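Local coordinates for protein Polyphosphate:AMP phosphotransferase (Meiothermus ruber H328, PDB 5O6M) that transfers phosphate from inorganic polyphosphate to nucleotides, converting AMP to ADP and ADP to ATP, at residues Lys165-Ser171 / Trp224-Asn230; Gly54-Leu59 / Pro112-Glu116; His124-Val128 / Ile149-Glu153. The protein carries 1 engineered substitution. All blocks are in the same frame, centred on the assembly; numbering follows the deposited sequence.

Overall arrangement
From the N terminus, helix 29-53 leads into strand 57-64, whose start forms half of contact 2. The chain then runs through strand 86-90 and returns at 112-116, so contact 2 closes a loop of 52 residues just before strand 117-121. Beyond that strand, contact 3 closes a shorter loop of 20 residues between the 3-10 segment 124-127 and helix 145-158. Strand 161-169 follows this helix, and contact 1 closes the last loop, mostly helical, by pairing it with strand 224-228. The three loops come in series and none nests or crosses. Contacts 1 and 2 reach the same parallel sheet; contacts 1 and 3 meet where K165 joins Y125 and E153.

Contact 1 (Lys165-Ser171 / Trp224-Asn230); sequences KFFLHIS and WYVIPAN
K165 lies across one face of the W224 indole: a bend at chi3 (-69°) carries CE over the five-membered ring, 3.6 Å from its centroid in a CH-pi contact, while CB sits over the same face nearer the rim. The two nitrogens, both donors, do not bond each other; NZ goes on to Y125, E153 and T217, and NE1 to T217. From here the strands run parallel in a regular ladder, Y225 N to K165 O, F167 N to Y225 O, I227 N to F167 O and H169 N to I227 O, each bond 2.8 to 2.9 Å long. F166, Y225, L168 and I227 share one sheet face, where helix 232-249 touches the first three; the F166 ring meets I227 at its edge (CD1 to CG1, 3.7 Å). The far end is looser and partly open to solvent. A229 N still bonds H169 O, at 3.0 Å, and beyond it the N230 amide links the segments: OD1 takes S171 N in its carbonyl plane at 3.1 Å, while ND2 gives to S171 OG, which also caps helix 172-183 through E174 N. Strands 161-169 and 224-228, the latter outermost in this chain, with their mainly helical connection form a beta-alpha-beta crossover of the P-loop NTPase fold.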
# COMPACT_ATOMS: atom_id res chain seq x y z
N LYS D 165 -10.28 23.28 -0.88
CA LYS D 165 -9.74 23.23 -2.22
C LYS D 165 -9.33 24.63 -2.65
O LYS D 165 -10.15 25.56 -2.59
CB LYS D 165 -10.74 22.62 -3.20
CG LYS D 165 -11.14 21.19 -2.83
CD LYS D 165 -12.18 20.61 -3.78
CE LYS D 165 -13.53 21.27 -3.63
NZ LYS D 165 -14.57 20.53 -4.41
N PHE D 166 -8.07 24.79 -3.04
CA PHE D 166 -7.51 26.07 -3.43
C PHE D 166 -7.09 26.02 -4.88
O PHE D 166 -6.29 25.16 -5.27
CB PHE D 166 -6.32 26.44 -2.54
CG PHE D 166 -6.66 26.66 -1.10
CD1 PHE D 166 -7.23 27.85 -0.68
CD2 PHE D 166 -6.41 25.67 -0.16
CE1 PHE D 166 -7.54 28.05 0.66
CE2 PHE D 166 -6.73 25.87 1.18
CZ PHE D 166 -7.29 27.06 1.59
N PHE D 167 -7.65 26.91 -5.70
CA PHE D 167 -7.14 27.18 -7.03
C PHE D 167 -6.30 28.45 -6.95
O PHE D 167 -6.83 29.54 -6.70
CB PHE D 167 -8.27 27.32 -8.04
CG PHE D 167 -7.80 27.61 -9.44
CD1 PHE D 167 -6.97 26.71 -10.11
CD2 PHE D 167 -8.17 28.78 -10.09
CE1 PHE D 167 -6.54 26.97 -11.40
CE2 PHE D 167 -7.73 29.05 -11.38
CZ PHE D 167 -6.92 28.14 -12.03
N LEU D 168 -4.98 28.32 -7.12
CA LEU D 168 -4.10 29.49 -7.15
C LEU D 168 -4.14 30.07 -8.56
O LEU D 168 -3.67 29.44 -9.52
CB LEU D 168 -2.68 29.12 -6.73
CG LEU D 168 -2.54 28.30 -5.45
CD1 LEU D 168 -1.07 27.96 -5.18
CD2 LEU D 168 -3.17 29.00 -4.26
N HIS D 169 -4.67 31.28 -8.69
CA HIS D 169 -5.09 31.85 -9.97
C HIS D 169 -4.06 32.88 -10.43
O HIS D 169 -3.96 33.97 -9.85
CB HIS D 169 -6.47 32.47 -9.84
CG HIS D 169 -7.05 32.94 -11.14
ND1 HIS D 169 -6.82 32.28 -12.34
CD2 HIS D 169 -7.85 33.99 -11.44
CE1 HIS D 169 -7.46 32.91 -13.31
NE2 HIS D 169 -8.09 33.95 -12.79
N ILE D 170 -3.30 32.54 -11.46
CA ILE D 170 -2.35 33.47 -12.06
C ILE D 170 -2.81 33.79 -13.48
O ILE D 170 -3.60 33.06 -14.10
CB ILE D 170 -0.91 32.93 -12.07
CG1 ILE D 170 -0.81 31.66 -12.93
CG2 ILE D 170 -0.42 32.66 -10.65
CD1 ILE D 170 0.61 31.28 -13.30
N SER D 171 -2.30 34.90 -14.00
CA SER D 171 -2.60 35.35 -15.35
C SER D 171 -1.67 34.68 -16.36
O SER D 171 -0.63 34.12 -16.01
CB SER D 171 -2.47 36.86 -15.44
OG SER D 171 -1.13 37.24 -15.20
N TRP D 224 -14.58 25.30 -3.16
CA TRP D 224 -13.41 25.80 -3.86
C TRP D 224 -13.16 27.25 -3.47
O TRP D 224 -14.10 28.04 -3.33
CB TRP D 224 -13.59 25.72 -5.38
CG TRP D 224 -13.22 24.40 -5.98
CD1 TRP D 224 -14.06 23.39 -6.33
CD2 TRP D 224 -11.90 23.96 -6.33
NE1 TRP D 224 -13.35 22.34 -6.86
CE2 TRP D 224 -12.02 22.66 -6.87
CE3 TRP D 224 -10.62 24.53 -6.22
CZ2 TRP D 224 -10.92 21.92 -7.31
CZ3 TRP D 224 -9.53 23.80 -6.66
CH2 TRP D 224 -9.68 22.51 -7.20
N TYR D 225 -11.89 27.59 -3.29
CA TYR D 225 -11.47 28.97 -3.10
C TYR D 225 -10.56 29.36 -4.25
O TYR D 225 -9.58 28.67 -4.53
CB TYR D 225 -10.73 29.17 -1.77
CG TYR D 225 -11.58 28.88 -0.56
CD1 TYR D 225 -12.36 29.87 0.02
CD2 TYR D 225 -11.59 27.61 0.01
CE1 TYR D 225 -13.13 29.61 1.14
CE2 TYR D 225 -12.36 27.34 1.13
CZ TYR D 225 -13.13 28.34 1.68
OH TYR D 225 -13.89 28.05 2.79
N VAL D 226 -10.91 30.45 -4.93
CA VAL D 226 -10.04 31.03 -5.95
C VAL D 226 -9.13 32.03 -5.25
O VAL D 226 -9.59 32.95 -4.58
CB VAL D 226 -10.86 31.71 -7.06
CG1 VAL D 226 -9.93 32.36 -8.08
CG2 VAL D 226 -11.77 30.69 -7.74
N ILE D 227 -7.82 31.82 -5.40
CA ILE D 227 -6.81 32.58 -4.68
C ILE D 227 -6.09 33.48 -5.69
O ILE D 227 -5.38 32.97 -6.57
CB ILE D 227 -5.81 31.66 -3.95
CG1 ILE D 227 -6.56 30.69 -3.02
CG2 ILE D 227 -4.78 32.49 -3.19
CD1 ILE D 227 -7.35 31.38 -1.93
N PRO D 228 -6.27 34.80 -5.63
CA PRO D 228 -5.42 35.68 -6.44
C PRO D 228 -3.97 35.41 -6.12
O PRO D 228 -3.52 35.65 -5.00
CB PRO D 228 -5.85 37.09 -6.02
CG PRO D 228 -7.21 36.91 -5.40
CD PRO D 228 -7.18 35.56 -4.76
N ALA D 229 -3.22 34.88 -7.09
CA ALA D 229 -1.90 34.33 -6.82
C ALA D 229 -0.79 34.97 -7.64
O ALA D 229 0.33 34.45 -7.65
CB ALA D 229 -1.92 32.81 -7.05
N ASN D 230 -1.06 36.09 -8.32
CA ASN D 230 0.03 36.78 -8.99
C ASN D 230 1.03 37.36 -7.99
O ASN D 230 2.21 37.49 -8.31
CB ASN D 230 -0.52 37.88 -9.90
CG ASN D 230 -0.89 37.37 -11.28
OD1 ASN D 230 -0.86 36.16 -11.54
ND2 ASN D 230 -1.23 38.29 -12.17

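Contact 2 (Gly54-Leu59 / Pro112-Glu116); sequences GQHKVL and PRKGE. With PO4 (phosphate ion), chain V.
The type II turn R113-E116 is held to residues 56 and 58, where strand 57-64 begins, by two backbone bonds, G115 N to H56 O (2.8 Å) and V58 N to E116 O (3.2 Å). G115 has the positive phi usual at the third position of such a turn, and two glycines meet here, G54 CA lying 3.8 Å from G115 CA. At the buried end P112 crosses L59 at about a right angle, and its ring atom CG rests 3.4 Å from V58 O. K57 lays its methylenes along the P112 and R113 carbonyls. K114, extended alongside Q55 with its CG 3.3 Å from Q55 O, also touches L99 of the second subunit. The V58-E116 bond starts the parallel pairing of strands 57-64 and 117-121, continued by V58 with V118, so the turn delivers the chain into the central sheet of the P-loop NTPase fold. Within the turn, E116 reaches back: OE1 accepts R113 N at 2.9 Å, and OE2 pairs with R87. R113 takes the cramped chi1 of 61°, CG between backbone N and carbonyl carbon, and a bend at chi3 turns its guanidinium over the turn. NE then gives a nearly straight bond in its own plane to a lone pair of K114 O (3.1 Å). NH1 binds O3 of a phosphate ion, probably picked up during crystallisation, at 2.7 Å, and NH2 pairs with E96 of the second subunit. R101 of that subunit also holds the phosphate.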
# COMPACT_ATOMS: atom_id res chain seq x y z
N GLY D 54 -6.59 13.88 17.66
CA GLY D 54 -6.69 12.63 16.92
C GLY D 54 -8.08 12.27 16.47
O GLY D 54 -8.40 11.08 16.39
N GLN D 55 -8.92 13.25 16.17
CA GLN D 55 -10.30 12.99 15.75
C GLN D 55 -10.58 13.47 14.34
O GLN D 55 -11.14 12.72 13.54
CB GLN D 55 -11.28 13.65 16.73
CG GLN D 55 -11.55 12.85 18.00
CD GLN D 55 -12.00 11.42 17.71
OE1 GLN D 55 -12.26 11.06 16.57
NE2 GLN D 55 -12.09 10.61 18.76
N HIS D 56 -10.23 14.71 14.02
CA HIS D 56 -10.57 15.28 12.72
C HIS D 56 -9.56 14.90 11.65
O HIS D 56 -8.38 14.68 11.93
CB HIS D 56 -10.67 16.80 12.84
CG HIS D 56 -11.80 17.25 13.71
ND1 HIS D 56 -11.62 17.64 15.02
CD2 HIS D 56 -13.13 17.36 13.47
CE1 HIS D 56 -12.79 17.97 15.55
NE2 HIS D 56 -13.72 17.82 14.62
N LYS D 57 -10.03 14.85 10.41
CA LYS D 57 -9.18 14.66 9.24
C LYS D 57 -9.29 15.91 8.39
O LYS D 57 -10.39 16.40 8.15
CB LYS D 57 -9.59 13.44 8.41
CG LYS D 57 -10.23 12.30 9.17
CD LYS D 57 -10.64 11.23 8.17
CE LYS D 57 -11.31 10.06 8.84
NZ LYS D 57 -12.77 10.29 8.95
N VAL D 58 -8.15 16.41 7.91
CA VAL D 58 -8.12 17.67 7.18
C VAL D 58 -7.40 17.45 5.85
O VAL D 58 -6.25 17.00 5.83
CB VAL D 58 -7.45 18.78 8.00
CG1 VAL D 58 -7.42 20.08 7.22
CG2 VAL D 58 -8.17 18.95 9.34
N LEU D 59 -8.08 17.79 4.75
CA LEU D 59 -7.56 17.62 3.40
C LEU D 59 -7.48 18.98 2.72
O LEU D 59 -8.50 19.67 2.59
CB LEU D 59 -8.43 16.66 2.59
CG LEU D 59 -8.12 16.54 1.09
CD1 LEU D 59 -6.74 15.96 0.85
CD2 LEU D 59 -9.19 15.69 0.40
N PRO D 112 -6.37 11.80 4.23
CA PRO D 112 -5.81 11.93 5.57
C PRO D 112 -6.55 11.05 6.57
O PRO D 112 -7.75 10.83 6.46
CB PRO D 112 -6.01 13.42 5.89
CG PRO D 112 -7.21 13.80 5.09
CD PRO D 112 -7.10 13.01 3.81
N ARG D 113 -5.79 10.54 7.54
CA ARG D 113 -6.37 9.80 8.65
C ARG D 113 -6.68 10.76 9.80
O ARG D 113 -6.38 11.95 9.75
CB ARG D 113 -5.43 8.68 9.09
CG ARG D 113 -4.07 9.15 9.59
CD ARG D 113 -3.53 8.18 10.63
NE ARG D 113 -4.33 8.20 11.85
CZ ARG D 113 -4.48 7.16 12.66
NH1 ARG D 113 -3.90 6.00 12.38
NH2 ARG D 113 -5.23 7.27 13.75
N LYS D 114 -7.30 10.23 10.85
CA LYS D 114 -7.63 11.05 12.01
C LYS D 114 -6.38 11.67 12.61
O LYS D 114 -5.36 11.00 12.79
CB LYS D 114 -8.37 10.22 13.05
CG LYS D 114 -9.78 9.84 12.62
CD LYS D 114 -10.52 9.13 13.73
CE LYS D 114 -11.97 8.89 13.33
NZ LYS D 114 -12.66 7.99 14.29
N GLY D 115 -6.46 12.97 12.91
CA GLY D 115 -5.35 13.69 13.48
C GLY D 115 -4.33 14.18 12.47
O GLY D 115 -3.33 14.79 12.87
N GLU D 116 -4.56 13.95 11.18
CA GLU D 116 -3.59 14.24 10.14
C GLU D 116 -4.11 15.34 9.22
O GLU D 116 -5.31 15.44 8.97
CB GLU D 116 -3.28 12.97 9.33
CG GLU D 116 -2.15 13.11 8.32
CD GLU D 116 -2.00 11.87 7.44
OE1 GLU D 116 -3.02 11.17 7.23
OE2 GLU D 116 -0.88 11.60 6.98
P PO4 V . -1.57 4.76 9.81
O1 PO4 V . -0.73 5.78 10.54
O2 PO4 V . -1.29 3.38 10.35
O3 PO4 V . -3.03 5.08 10.00
O4 PO4 V . -1.23 4.80 8.34

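Contact 3 (His124-Val128 / Ile149-Glu153); sequences HYEDV and IREFE. With ATP (adenosine-5'-triphosphate), chain X.
H124 and Y125 converge on E153 through different first torsions: H124 places CG between its backbone N and carbonyl carbon (chi1 44°), whereas Y125 swings CG beside the N, away from the carbonyl carbon, and E153 extends straight beyond CG (chi2 177°) from helix 145-158 to meet them. The imidazole gives NE2-H to E153 OE2 at 2.9 Å in a nearly straight bond that lies in the ring plane. It uses the anti lone pair of the oxygen, and the carboxylate stands almost perpendicular to the ring. The Y125 side chain runs head-on toward that of E153, its OH 2.5 Å from the same OE2, an unusually short approach in which the placing of the proton stays open. Around this polar core the packing is apolar. I149 CG2 packs against both aromatic side chains, at the imidazole edge (3.8 Å from H124 CD2) and near the Y125 ring (3.8 Å from CZ). F152 turns its edge to the face of H124 in a T-shaped pair with centroids 5.9 Å apart, and V128 adds a lighter touch on I149 CD1. E126 and D127, the next two residues of the 3-10 segment, line the ATP pocket. D127 OD1 takes a weak bond from adenine N6 (3.1 Å) and E126 OE1 a weak one from the ribose O2' (3.3 Å), while E126 OE2 is held by R122 and Q63. The buried E153 carboxylate thus ties helix 145-158 to the 3-10 segment that carries these two pocket residues. Its other oxygen, OE1, forms a salt bridge with K165, which also bonds the Y125 hydroxyl; a lysine so close would probably favour an ionised E153 and may polarise the tyrosine hydroxyl.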
# COMPACT_ATOMS: atom_id res chain seq x y z
N HIS D 124 -7.16 14.37 -7.71
CA HIS D 124 -8.12 13.74 -8.61
C HIS D 124 -8.65 14.70 -9.67
O HIS D 124 -9.19 14.24 -10.68
CB HIS D 124 -9.28 13.17 -7.79
CG HIS D 124 -9.79 14.09 -6.73
ND1 HIS D 124 -8.99 14.56 -5.71
CD2 HIS D 124 -11.02 14.61 -6.51
CE1 HIS D 124 -9.70 15.35 -4.92
NE2 HIS D 124 -10.94 15.40 -5.38
N TYR D 125 -8.52 16.01 -9.46
CA TYR D 125 -9.03 16.96 -10.44
C TYR D 125 -8.24 16.91 -11.74
O TYR D 125 -8.79 17.26 -12.79
CB TYR D 125 -9.03 18.37 -9.85
CG TYR D 125 -10.14 18.55 -8.84
CD1 TYR D 125 -11.44 18.82 -9.25
CD2 TYR D 125 -9.90 18.41 -7.48
CE1 TYR D 125 -12.46 18.95 -8.33
CE2 TYR D 125 -10.92 18.55 -6.55
CZ TYR D 125 -12.20 18.82 -6.99
OH TYR D 125 -13.23 18.96 -6.08
N GLU D 126 -6.99 16.44 -11.71
CA GLU D 126 -6.24 16.25 -12.94
C GLU D 126 -6.96 15.33 -13.91
O GLU D 126 -6.70 15.40 -15.12
CB GLU D 126 -4.84 15.71 -12.63
CG GLU D 126 -3.96 16.67 -11.85
CD GLU D 126 -3.50 17.85 -12.69
OE1 GLU D 126 -3.40 17.71 -13.93
OE2 GLU D 126 -3.23 18.93 -12.11
N ASP D 127 -7.84 14.45 -13.43
CA ASP D 127 -8.56 13.54 -14.30
C ASP D 127 -9.77 14.18 -14.97
O ASP D 127 -10.49 13.49 -15.70
CB ASP D 127 -8.99 12.29 -13.52
CG ASP D 127 -7.81 11.38 -13.19
OD1 ASP D 127 -7.25 10.78 -14.13
OD2 ASP D 127 -7.45 11.27 -12.00
N VAL D 128 -10.01 15.47 -14.75
CA VAL D 128 -10.95 16.24 -15.56
C VAL D 128 -10.26 17.52 -16.00
O VAL D 128 -10.92 18.49 -16.41
CB VAL D 128 -12.25 16.55 -14.80
CG1 VAL D 128 -13.00 15.26 -14.48
CG2 VAL D 128 -11.95 17.36 -13.54
N ILE D 149 -16.76 12.96 -8.50
CA ILE D 149 -15.96 13.74 -7.56
C ILE D 149 -16.84 14.38 -6.50
O ILE D 149 -16.52 14.34 -5.30
CB ILE D 149 -15.13 14.78 -8.32
CG1 ILE D 149 -14.07 14.08 -9.17
CG2 ILE D 149 -14.50 15.79 -7.35
CD1 ILE D 149 -13.22 15.00 -10.01
N ARG D 150 -17.96 14.98 -6.90
CA ARG D 150 -18.89 15.54 -5.92
C ARG D 150 -19.29 14.49 -4.89
O ARG D 150 -19.33 14.76 -3.69
CB ARG D 150 -20.13 16.11 -6.61
CG ARG D 150 -19.93 17.45 -7.28
CD ARG D 150 -21.26 18.06 -7.67
NE ARG D 150 -22.03 17.18 -8.54
CZ ARG D 150 -21.98 17.20 -9.87
NH1 ARG D 150 -21.19 18.08 -10.49
NH2 ARG D 150 -22.71 16.35 -10.58
N GLU D 151 -19.58 13.27 -5.35
CA GLU D 151 -20.04 12.21 -4.46
C GLU D 151 -18.89 11.63 -3.65
O GLU D 151 -19.07 11.27 -2.48
CB GLU D 151 -20.74 11.11 -5.27
CG GLU D 151 -22.00 11.58 -5.98
CD GLU D 151 -23.01 12.19 -5.02
OE1 GLU D 151 -23.72 13.14 -5.42
OE2 GLU D 151 -23.08 11.73 -3.86
N PHE D 152 -17.71 11.52 -4.26
CA PHE D 152 -16.54 11.09 -3.51
C PHE D 152 -16.23 12.06 -2.38
O PHE D 152 -16.02 11.64 -1.23
CB PHE D 152 -15.34 10.97 -4.46
CG PHE D 152 -14.05 10.68 -3.76
CD1 PHE D 152 -13.89 9.52 -3.00
CD2 PHE D 152 -12.97 11.54 -3.88
CE1 PHE D 152 -12.70 9.25 -2.36
CE2 PHE D 152 -11.77 11.27 -3.24
CZ PHE D 152 -11.63 10.13 -2.48
N GLU D 153 -16.24 13.36 -2.67
CA GLU D 153 -15.96 14.34 -1.64
C GLU D 153 -17.11 14.43 -0.63
O GLU D 153 -16.87 14.68 0.55
CB GLU D 153 -15.67 15.70 -2.27
CG GLU D 153 -14.35 15.72 -3.04
CD GLU D 153 -14.07 17.04 -3.73
OE1 GLU D 153 -14.91 17.96 -3.61
OE2 GLU D 153 -13.01 17.16 -4.40
PG ATP X . 4.75 19.70 -10.84
O1G ATP X . 3.58 19.25 -9.99
O2G ATP X . 4.32 20.57 -12.02
O3G ATP X . 5.81 20.45 -10.03
PB ATP X . 6.82 17.65 -11.19
O1B ATP X . 7.79 17.80 -12.30
O2B ATP X . 7.29 18.09 -9.81
O3B ATP X . 5.46 18.43 -11.49
PA ATP X . 4.93 15.37 -11.04
O1A ATP X . 4.33 15.48 -9.69
O2A ATP X . 5.26 13.94 -11.46
O3A ATP X . 6.32 16.15 -11.07
O5' ATP X . 3.90 15.92 -12.19
C5' ATP X . 4.10 15.55 -13.57
C4' ATP X . 2.84 15.70 -14.39
O4' ATP X . 1.84 14.72 -14.02
C3' ATP X . 2.14 17.07 -14.34
O3' ATP X . 2.30 17.73 -15.59
C2' ATP X . 0.66 16.71 -14.10
O2' ATP X . -0.24 17.46 -14.91
C1' ATP X . 0.64 15.25 -14.53
N9 ATP X . -0.50 14.48 -14.03
C8 ATP X . -1.00 14.43 -12.76
N7 ATP X . -2.11 13.73 -12.64
C5 ATP X . -2.34 13.28 -13.93
C6 ATP X . -3.37 12.49 -14.49
N6 ATP X . -4.42 12.05 -13.80
N1 ATP X . -3.30 12.21 -15.81
C2 ATP X . -2.28 12.70 -16.52
N3 ATP X . -1.27 13.46 -16.11
C4 ATP X . -1.36 13.72 -14.80